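Side-chain contacts in ORF10 (PDB 6RIW), which probably catalyses the condensation steps of polyunsaturated fatty acid synthesis, this piece being the ketosynthase and chain length factor didomain of a longer synthase: residues V320-V325 with E347-R352; L309-A314 with G434-G439; T489-N494 with T849-D854. One frame throughout, in Å; residues are numbered along the deposited sequence.

Contact 1: residues V320-V325 with E347-R352; sequences VDPSTV and ETFFSR
Two consecutive phenylalanines, F349 and F350, on helix 336-350 meet P322 and V325 of the loop 320-325, and they illustrate how a helix can hold a turn through apolar and ring-edge contacts. Along the helix, E347 comes first and offers its carbonyl oxygen to a later residue. F349 is next: with CG anti to the backbone N (chi1 -178°), its ring runs out to the proline, where F349 CZ lies 3.8 Å from P322 CG and the two side chains are nearly perpendicular. F350 follows, and F349 CD2 sits 3.7 Å above the centre of one face of its ring, bracing that ring from within the helix. The edge of F350 is turned to P322 O, with CE1 3.6 Å from it. The same F350 CE1 lies 4.1 Å from V325 CB. P322 O is also hydrogen-bonded by N355 ND2. S351 then sends both N and OG to E347 O, from opposite faces of its plane. On the loop side, D321 OD1 accepts S323 N at 2.9 Å in an Asx turn. R352 completes the segment, its NH1 in a salt bridge with E312 of helix 304-318. The contact thus ties the loop between helix 304-318 and strand 327-329 to helix 336-350, while F349 and V325 also lean on helix 304-318.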
# COMPACT_ATOMS: atom_id res chain seq x y z
N VAL A 320 -1.56 -8.58 30.71
CA VAL A 320 -1.76 -7.41 31.55
C VAL A 320 -3.23 -7.33 31.92
O VAL A 320 -4.10 -7.44 31.05
CB VAL A 320 -1.29 -6.12 30.84
CG1 VAL A 320 -1.93 -4.90 31.45
CG2 VAL A 320 0.22 -6.02 30.89
N ASP A 321 -3.50 -7.14 33.20
CA ASP A 321 -4.87 -6.93 33.66
C ASP A 321 -5.41 -5.60 33.15
O ASP A 321 -4.81 -4.55 33.42
CB ASP A 321 -4.92 -6.97 35.19
CG ASP A 321 -6.34 -7.06 35.74
OD1 ASP A 321 -7.28 -6.57 35.08
OD2 ASP A 321 -6.52 -7.62 36.84
N PRO A 322 -6.53 -5.59 32.43
CA PRO A 322 -7.09 -4.32 31.94
C PRO A 322 -7.46 -3.35 33.06
O PRO A 322 -7.71 -2.17 32.76
CB PRO A 322 -8.33 -4.76 31.15
CG PRO A 322 -8.12 -6.20 30.86
CD PRO A 322 -7.27 -6.77 31.94
N SER A 323 -7.53 -3.81 34.31
CA SER A 323 -7.72 -2.93 35.46
C SER A 323 -6.58 -1.95 35.65
O SER A 323 -6.77 -0.91 36.29
CB SER A 323 -7.85 -3.73 36.76
OG SER A 323 -8.72 -4.83 36.59
N THR A 324 -5.40 -2.27 35.14
CA THR A 324 -4.21 -1.47 35.40
C THR A 324 -3.97 -0.37 34.37
O THR A 324 -3.06 0.44 34.55
CB THR A 324 -2.99 -2.39 35.48
OG1 THR A 324 -2.76 -2.98 34.19
CG2 THR A 324 -3.24 -3.51 36.49
N VAL A 325 -4.78 -0.29 33.32
CA VAL A 325 -4.57 0.70 32.26
C VAL A 325 -5.00 2.07 32.75
O VAL A 325 -6.15 2.27 33.15
CB VAL A 325 -5.33 0.32 30.99
CG1 VAL A 325 -5.04 1.34 29.90
CG2 VAL A 325 -4.96 -1.07 30.56
N GLU A 347 -16.39 1.17 26.69
CA GLU A 347 -17.31 0.96 27.81
C GLU A 347 -17.57 -0.52 28.01
O GLU A 347 -17.46 -1.04 29.13
CB GLU A 347 -18.62 1.71 27.55
CG GLU A 347 -19.78 1.25 28.42
CD GLU A 347 -21.09 1.87 28.00
OE1 GLU A 347 -21.28 3.08 28.27
OE2 GLU A 347 -21.91 1.17 27.37
N THR A 348 -17.86 -1.23 26.92
CA THR A 348 -18.13 -2.67 27.01
C THR A 348 -16.97 -3.41 27.65
O THR A 348 -17.17 -4.25 28.54
CB THR A 348 -18.40 -3.22 25.61
OG1 THR A 348 -19.59 -2.61 25.10
CG2 THR A 348 -18.55 -4.73 25.65
N PHE A 349 -15.73 -3.10 27.25
CA PHE A 349 -14.58 -3.89 27.67
C PHE A 349 -14.12 -3.51 29.08
O PHE A 349 -13.98 -4.38 29.94
CB PHE A 349 -13.43 -3.70 26.67
CG PHE A 349 -12.20 -4.51 27.00
CD1 PHE A 349 -12.20 -5.90 26.86
CD2 PHE A 349 -11.05 -3.88 27.44
CE1 PHE A 349 -11.07 -6.63 27.16
CE2 PHE A 349 -9.92 -4.62 27.73
CZ PHE A 349 -9.93 -6.00 27.58
N PHE A 350 -13.87 -2.22 29.33
CA PHE A 350 -13.27 -1.84 30.61
C PHE A 350 -14.27 -1.86 31.76
O PHE A 350 -13.84 -1.95 32.93
CB PHE A 350 -12.61 -0.48 30.50
CG PHE A 350 -11.32 -0.51 29.73
CD1 PHE A 350 -10.17 -0.99 30.33
CD2 PHE A 350 -11.28 -0.12 28.40
CE1 PHE A 350 -8.98 -1.03 29.63
CE2 PHE A 350 -10.10 -0.19 27.68
CZ PHE A 350 -8.95 -0.64 28.29
N SER A 351 -15.57 -1.81 31.49
CA SER A 351 -16.52 -1.96 32.59
C SER A 351 -16.47 -3.36 33.20
O SER A 351 -16.86 -3.52 34.37
CB SER A 351 -17.93 -1.61 32.12
OG SER A 351 -18.46 -2.58 31.24
N ARG A 352 -15.95 -4.36 32.47
CA ARG A 352 -15.81 -5.71 33.02
C ARG A 352 -14.86 -5.75 34.21
O ARG A 352 -14.95 -6.67 35.03
CB ARG A 352 -15.30 -6.67 31.94
CG ARG A 352 -16.22 -6.84 30.76
CD ARG A 352 -15.52 -7.56 29.60
NE ARG A 352 -16.42 -7.67 28.45
CZ ARG A 352 -16.09 -8.18 27.27
NH1 ARG A 352 -14.86 -8.65 27.06
NH2 ARG A 352 -16.99 -8.24 26.30

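Contact 2: residues L309-A314 with G434-G439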
# COMPACT_ATOMS: atom_id res chain seq x y z
N LEU A 309 -13.02 -7.15 20.36
CA LEU A 309 -12.16 -8.31 20.15
C LEU A 309 -10.68 -7.95 20.19
O LEU A 309 -9.88 -8.67 20.80
CB LEU A 309 -12.51 -8.98 18.82
CG LEU A 309 -11.64 -10.18 18.42
CD1 LEU A 309 -11.77 -11.37 19.41
CD2 LEU A 309 -11.96 -10.62 16.99
N VAL A 310 -10.28 -6.85 19.55
CA VAL A 310 -8.85 -6.53 19.57
C VAL A 310 -8.39 -6.16 20.98
O VAL A 310 -7.25 -6.46 21.36
CB VAL A 310 -8.51 -5.43 18.54
CG1 VAL A 310 -8.79 -4.03 19.07
CG2 VAL A 310 -7.05 -5.54 18.13
N TYR A 311 -9.26 -5.55 21.80
CA TYR A 311 -8.91 -5.31 23.20
C TYR A 311 -8.66 -6.62 23.93
O TYR A 311 -7.67 -6.76 24.65
CB TYR A 311 -10.03 -4.55 23.93
CG TYR A 311 -10.36 -3.18 23.43
CD1 TYR A 311 -9.38 -2.31 22.97
CD2 TYR A 311 -11.67 -2.74 23.44
CE1 TYR A 311 -9.71 -1.03 22.52
CE2 TYR A 311 -12.01 -1.49 23.02
CZ TYR A 311 -11.04 -0.63 22.56
OH TYR A 311 -11.42 0.61 22.11
N GLU A 312 -9.58 -7.58 23.78
CA GLU A 312 -9.42 -8.86 24.44
C GLU A 312 -8.10 -9.51 24.04
O GLU A 312 -7.32 -9.93 24.89
CB GLU A 312 -10.60 -9.78 24.11
CG GLU A 312 -11.91 -9.28 24.68
CD GLU A 312 -13.12 -9.97 24.08
OE1 GLU A 312 -12.96 -10.68 23.07
OE2 GLU A 312 -14.23 -9.80 24.63
N ARG A 313 -7.83 -9.54 22.72
CA ARG A 313 -6.61 -10.18 22.23
C ARG A 313 -5.36 -9.45 22.70
O ARG A 313 -4.34 -10.09 22.94
CB ARG A 313 -6.63 -10.25 20.69
CG ARG A 313 -7.65 -11.21 20.11
CD ARG A 313 -7.57 -11.21 18.58
NE ARG A 313 -8.39 -12.25 17.96
CZ ARG A 313 -8.69 -12.26 16.67
NH1 ARG A 313 -8.23 -11.29 15.87
NH2 ARG A 313 -9.44 -13.23 16.16
N ALA A 314 -5.43 -8.12 22.85
CA ALA A 314 -4.24 -7.35 23.20
C ALA A 314 -3.83 -7.56 24.65
O ALA A 314 -2.64 -7.73 24.96
CB ALA A 314 -4.47 -5.86 22.94
N GLY A 434 -2.78 2.34 26.76
CA GLY A 434 -3.19 1.68 25.53
C GLY A 434 -3.13 2.67 24.38
O GLY A 434 -3.26 3.88 24.57
N VAL A 435 -2.92 2.15 23.17
CA VAL A 435 -3.08 2.95 21.96
C VAL A 435 -3.96 2.17 21.00
O VAL A 435 -3.67 0.99 20.71
CB VAL A 435 -1.73 3.29 21.28
CG1 VAL A 435 -1.97 4.13 20.02
CG2 VAL A 435 -0.81 4.01 22.23
N SER A 436 -5.02 2.80 20.50
CA SER A 436 -5.98 2.17 19.60
C SER A 436 -5.97 2.88 18.25
O SER A 436 -5.91 4.12 18.18
CB SER A 436 -7.41 2.18 20.18
OG SER A 436 -7.43 1.71 21.52
N VAL A 437 -6.03 2.10 17.17
CA VAL A 437 -6.27 2.65 15.84
C VAL A 437 -7.25 1.73 15.12
O VAL A 437 -7.08 0.50 15.12
CB VAL A 437 -4.97 2.84 15.01
CG1 VAL A 437 -4.17 4.01 15.54
CG2 VAL A 437 -4.10 1.58 15.03
N PHE A 438 -8.29 2.32 14.53
CA PHE A 438 -9.37 1.58 13.87
C PHE A 438 -9.55 2.12 12.44
O PHE A 438 -10.25 3.11 12.22
CB PHE A 438 -10.66 1.70 14.67
CG PHE A 438 -10.53 1.28 16.12
CD1 PHE A 438 -9.89 0.09 16.47
CD2 PHE A 438 -11.08 2.06 17.13
CE1 PHE A 438 -9.79 -0.31 17.80
CE2 PHE A 438 -10.99 1.67 18.46
CZ PHE A 438 -10.34 0.49 18.80
N GLY A 439 -8.93 1.44 11.47
CA GLY A 439 -8.90 1.93 10.11
C GLY A 439 -10.11 1.53 9.26
O GLY A 439 -10.84 0.60 9.59
O HOH W 1 -9.84 2.80 22.09
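Y311 reaches from helix 304-318 to S436 and F438 on strand 432-439, a helix laid over a sheet within the thiolase fold of the ketosynthase. The axes of the two short segments approach to 10.8 Å at 143°, nearer antiparallel than parallel, and most of the gap is bridged by the long side chain of Y311. Its CB packs against F349 of helix 336-350. From there CG stands anti to the carbonyl carbon (chi1 -63°), which carries the ring away from its own helix and towards the strand. Along the way the ring meets that of F349, their planes inclined by about 35°, and makes an edge-to-face contact with H446 of strand 443-450. CE1 brings the edge of the tyrosine ring to S436 OG, 3.7 Å away and near the ring plane. One atom further, Y311 CZ lies 4.0 Å from F438 CZ, and the two side chains cross at about a right angle. The hydroxyl then arrives at the edge of the phenylalanine, with Y311 OH 3.5 Å from F438 CZ. V310 supports that same ring at another point on its edge, V310 CG1 being 4.1 Å from F438 CE1. S436 OG is hydrogen-bonded to H446 ND1, and one water is hydrogen-bonded both to Y311 OH, at 2.7 Å, and to S436 OG, likewise at 2.7 Å.

Contact 3: residues T489-N494 with T849-D854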
# COMPACT_ATOMS: atom_id res chain seq x y z
N THR A 489 -3.97 -26.40 -17.64
CA THR A 489 -3.93 -26.92 -19.01
C THR A 489 -2.97 -26.13 -19.88
O THR A 489 -2.18 -26.70 -20.65
CB THR A 489 -5.33 -26.86 -19.60
OG1 THR A 489 -6.18 -27.71 -18.83
CG2 THR A 489 -5.32 -27.29 -21.06
N LEU A 490 -3.03 -24.80 -19.78
CA LEU A 490 -2.08 -23.95 -20.50
C LEU A 490 -0.64 -24.37 -20.22
O LEU A 490 0.17 -24.51 -21.15
CB LEU A 490 -2.32 -22.49 -20.10
CG LEU A 490 -1.49 -21.44 -20.84
CD1 LEU A 490 -2.21 -21.02 -22.10
CD2 LEU A 490 -1.25 -20.23 -19.93
N LEU A 491 -0.28 -24.53 -18.94
CA LEU A 491 1.11 -24.82 -18.61
C LEU A 491 1.51 -26.21 -19.10
O LEU A 491 2.63 -26.39 -19.61
CB LEU A 491 1.31 -24.73 -17.09
CG LEU A 491 1.07 -23.34 -16.54
CD1 LEU A 491 1.04 -23.40 -14.99
CD2 LEU A 491 2.19 -22.43 -17.04
N ASN A 492 0.62 -27.18 -18.97
CA ASN A 492 0.96 -28.54 -19.36
C ASN A 492 1.16 -28.65 -20.86
O ASN A 492 1.98 -29.46 -21.31
CB ASN A 492 -0.11 -29.51 -18.88
CG ASN A 492 0.02 -29.84 -17.41
OD1 ASN A 492 1.11 -29.72 -16.85
ND2 ASN A 492 -1.07 -30.23 -16.77
N ASN A 493 0.45 -27.84 -21.64
CA ASN A 493 0.59 -27.80 -23.08
C ASN A 493 1.64 -26.80 -23.56
O ASN A 493 1.81 -26.65 -24.77
CB ASN A 493 -0.75 -27.44 -23.71
CG ASN A 493 -1.82 -28.45 -23.39
OD1 ASN A 493 -1.52 -29.60 -23.11
ND2 ASN A 493 -3.08 -28.03 -23.43
N ASN A 494 2.35 -26.14 -22.64
CA ASN A 494 3.31 -25.09 -22.94
C ASN A 494 2.74 -24.07 -23.94
O ASN A 494 3.40 -23.67 -24.90
CB ASN A 494 4.65 -25.65 -23.43
CG ASN A 494 5.80 -24.65 -23.25
OD1 ASN A 494 5.80 -23.80 -22.32
ND2 ASN A 494 6.78 -24.74 -24.14
N THR A 849 4.52 -23.70 -10.11
CA THR A 849 5.36 -24.70 -9.44
C THR A 849 4.51 -25.65 -8.60
O THR A 849 4.72 -26.87 -8.64
CB THR A 849 6.40 -23.99 -8.58
OG1 THR A 849 7.22 -23.15 -9.40
CG2 THR A 849 7.28 -24.99 -7.83
N ALA A 850 3.55 -25.11 -7.85
CA ALA A 850 2.67 -25.98 -7.06
C ALA A 850 1.85 -26.92 -7.94
O ALA A 850 1.65 -28.08 -7.58
CB ALA A 850 1.75 -25.13 -6.18
N LEU A 851 1.35 -26.43 -9.09
CA LEU A 851 0.59 -27.32 -9.98
C LEU A 851 1.47 -28.44 -10.52
O LEU A 851 1.03 -29.60 -10.59
CB LEU A 851 -0.05 -26.53 -11.12
CG LEU A 851 -1.23 -25.57 -10.83
CD1 LEU A 851 -1.59 -24.70 -12.06
CD2 LEU A 851 -2.49 -26.31 -10.33
N LEU A 852 2.71 -28.12 -10.91
CA LEU A 852 3.62 -29.14 -11.43
C LEU A 852 3.95 -30.19 -10.37
O LEU A 852 3.97 -31.38 -10.66
CB LEU A 852 4.93 -28.50 -11.91
CG LEU A 852 4.89 -27.68 -13.20
CD1 LEU A 852 6.33 -27.31 -13.60
CD2 LEU A 852 4.19 -28.44 -14.32
N LEU A 853 4.24 -29.74 -9.15
CA LEU A 853 4.51 -30.68 -8.06
C LEU A 853 3.28 -31.49 -7.66
O LEU A 853 3.41 -32.66 -7.30
CB LEU A 853 5.04 -29.91 -6.86
CG LEU A 853 6.44 -29.34 -7.06
CD1 LEU A 853 6.70 -28.33 -5.95
CD2 LEU A 853 7.50 -30.43 -7.07
N ASP A 854 2.08 -30.89 -7.73
CA ASP A 854 0.86 -31.64 -7.46
C ASP A 854 0.64 -32.77 -8.47
O ASP A 854 -0.02 -33.76 -8.14
CB ASP A 854 -0.34 -30.71 -7.49
CG ASP A 854 -1.60 -31.39 -6.96
OD1 ASP A 854 -1.54 -31.93 -5.84
OD2 ASP A 854 -2.63 -31.42 -7.66
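L491, L852 and L851 supply most of the surface buried between helices 484-492 and 841-854, a small apolar seam in the second ketosynthase-like part of the chain, probably the chain length factor. L491 gives the most. Its CG lies beside the backbone N and anti to the carbonyl carbon (chi1 -64°), and the chain beyond is extended, so that one methyl is held out towards the other helix. There the end methyls touch, L491 CD1 lying 4.1 Å from L851 CD1, with the two side chains roughly perpendicular. This is a light touch between methyl groups rather than deep interdigitation. L852, one residue on, lies beside N492 and is itself partly exposed. Its CD2 is 4.2 Å from N492 OD1, and the leucine and the asparagine lie alongside each other, pointing opposite ways. N492 ND2 donates to Q855 OE1, just beyond the second segment, and N492 OD1 has a hydrogen bond close by too, so its touch on L852 CD2 is a van der Waals one. Soon afterwards the first helix stops in a Schellman motif, with N494 at positive phi (47°). Behind the seam, L851 and A850 rest on M474 of strand 469-478, and T849 and L853 face strands 865-870 and 876-884. Helix 841-854 therefore packs on these three strands and also touches helix 484-492 through L851 and L852.

In the fold
Contacts 1 and 2 are neighbours in the first ketosynthase region, with centres about 12 Å apart, and hold adjoining elements, since loop 320-325 follows helix 304-318. A salt bridge from R352 NH1 to E312 OE2 joins them directly, and V325 packs against G434. Contact 2 is fully buried and mixes aromatic edges with a water between hydroxyls. Contact 1 is buried at its touching rings; its two segments meet without polar bonds between them, and polar groups have partners within each segment and outside. Contact 3 belongs to the second ketosynthase-like region, its nearest atoms about 28 Å from contact 2 and 40 Å from contact 1. Closer to the surface, it relies on aliphatic methyls with an exposed asparagine beside them.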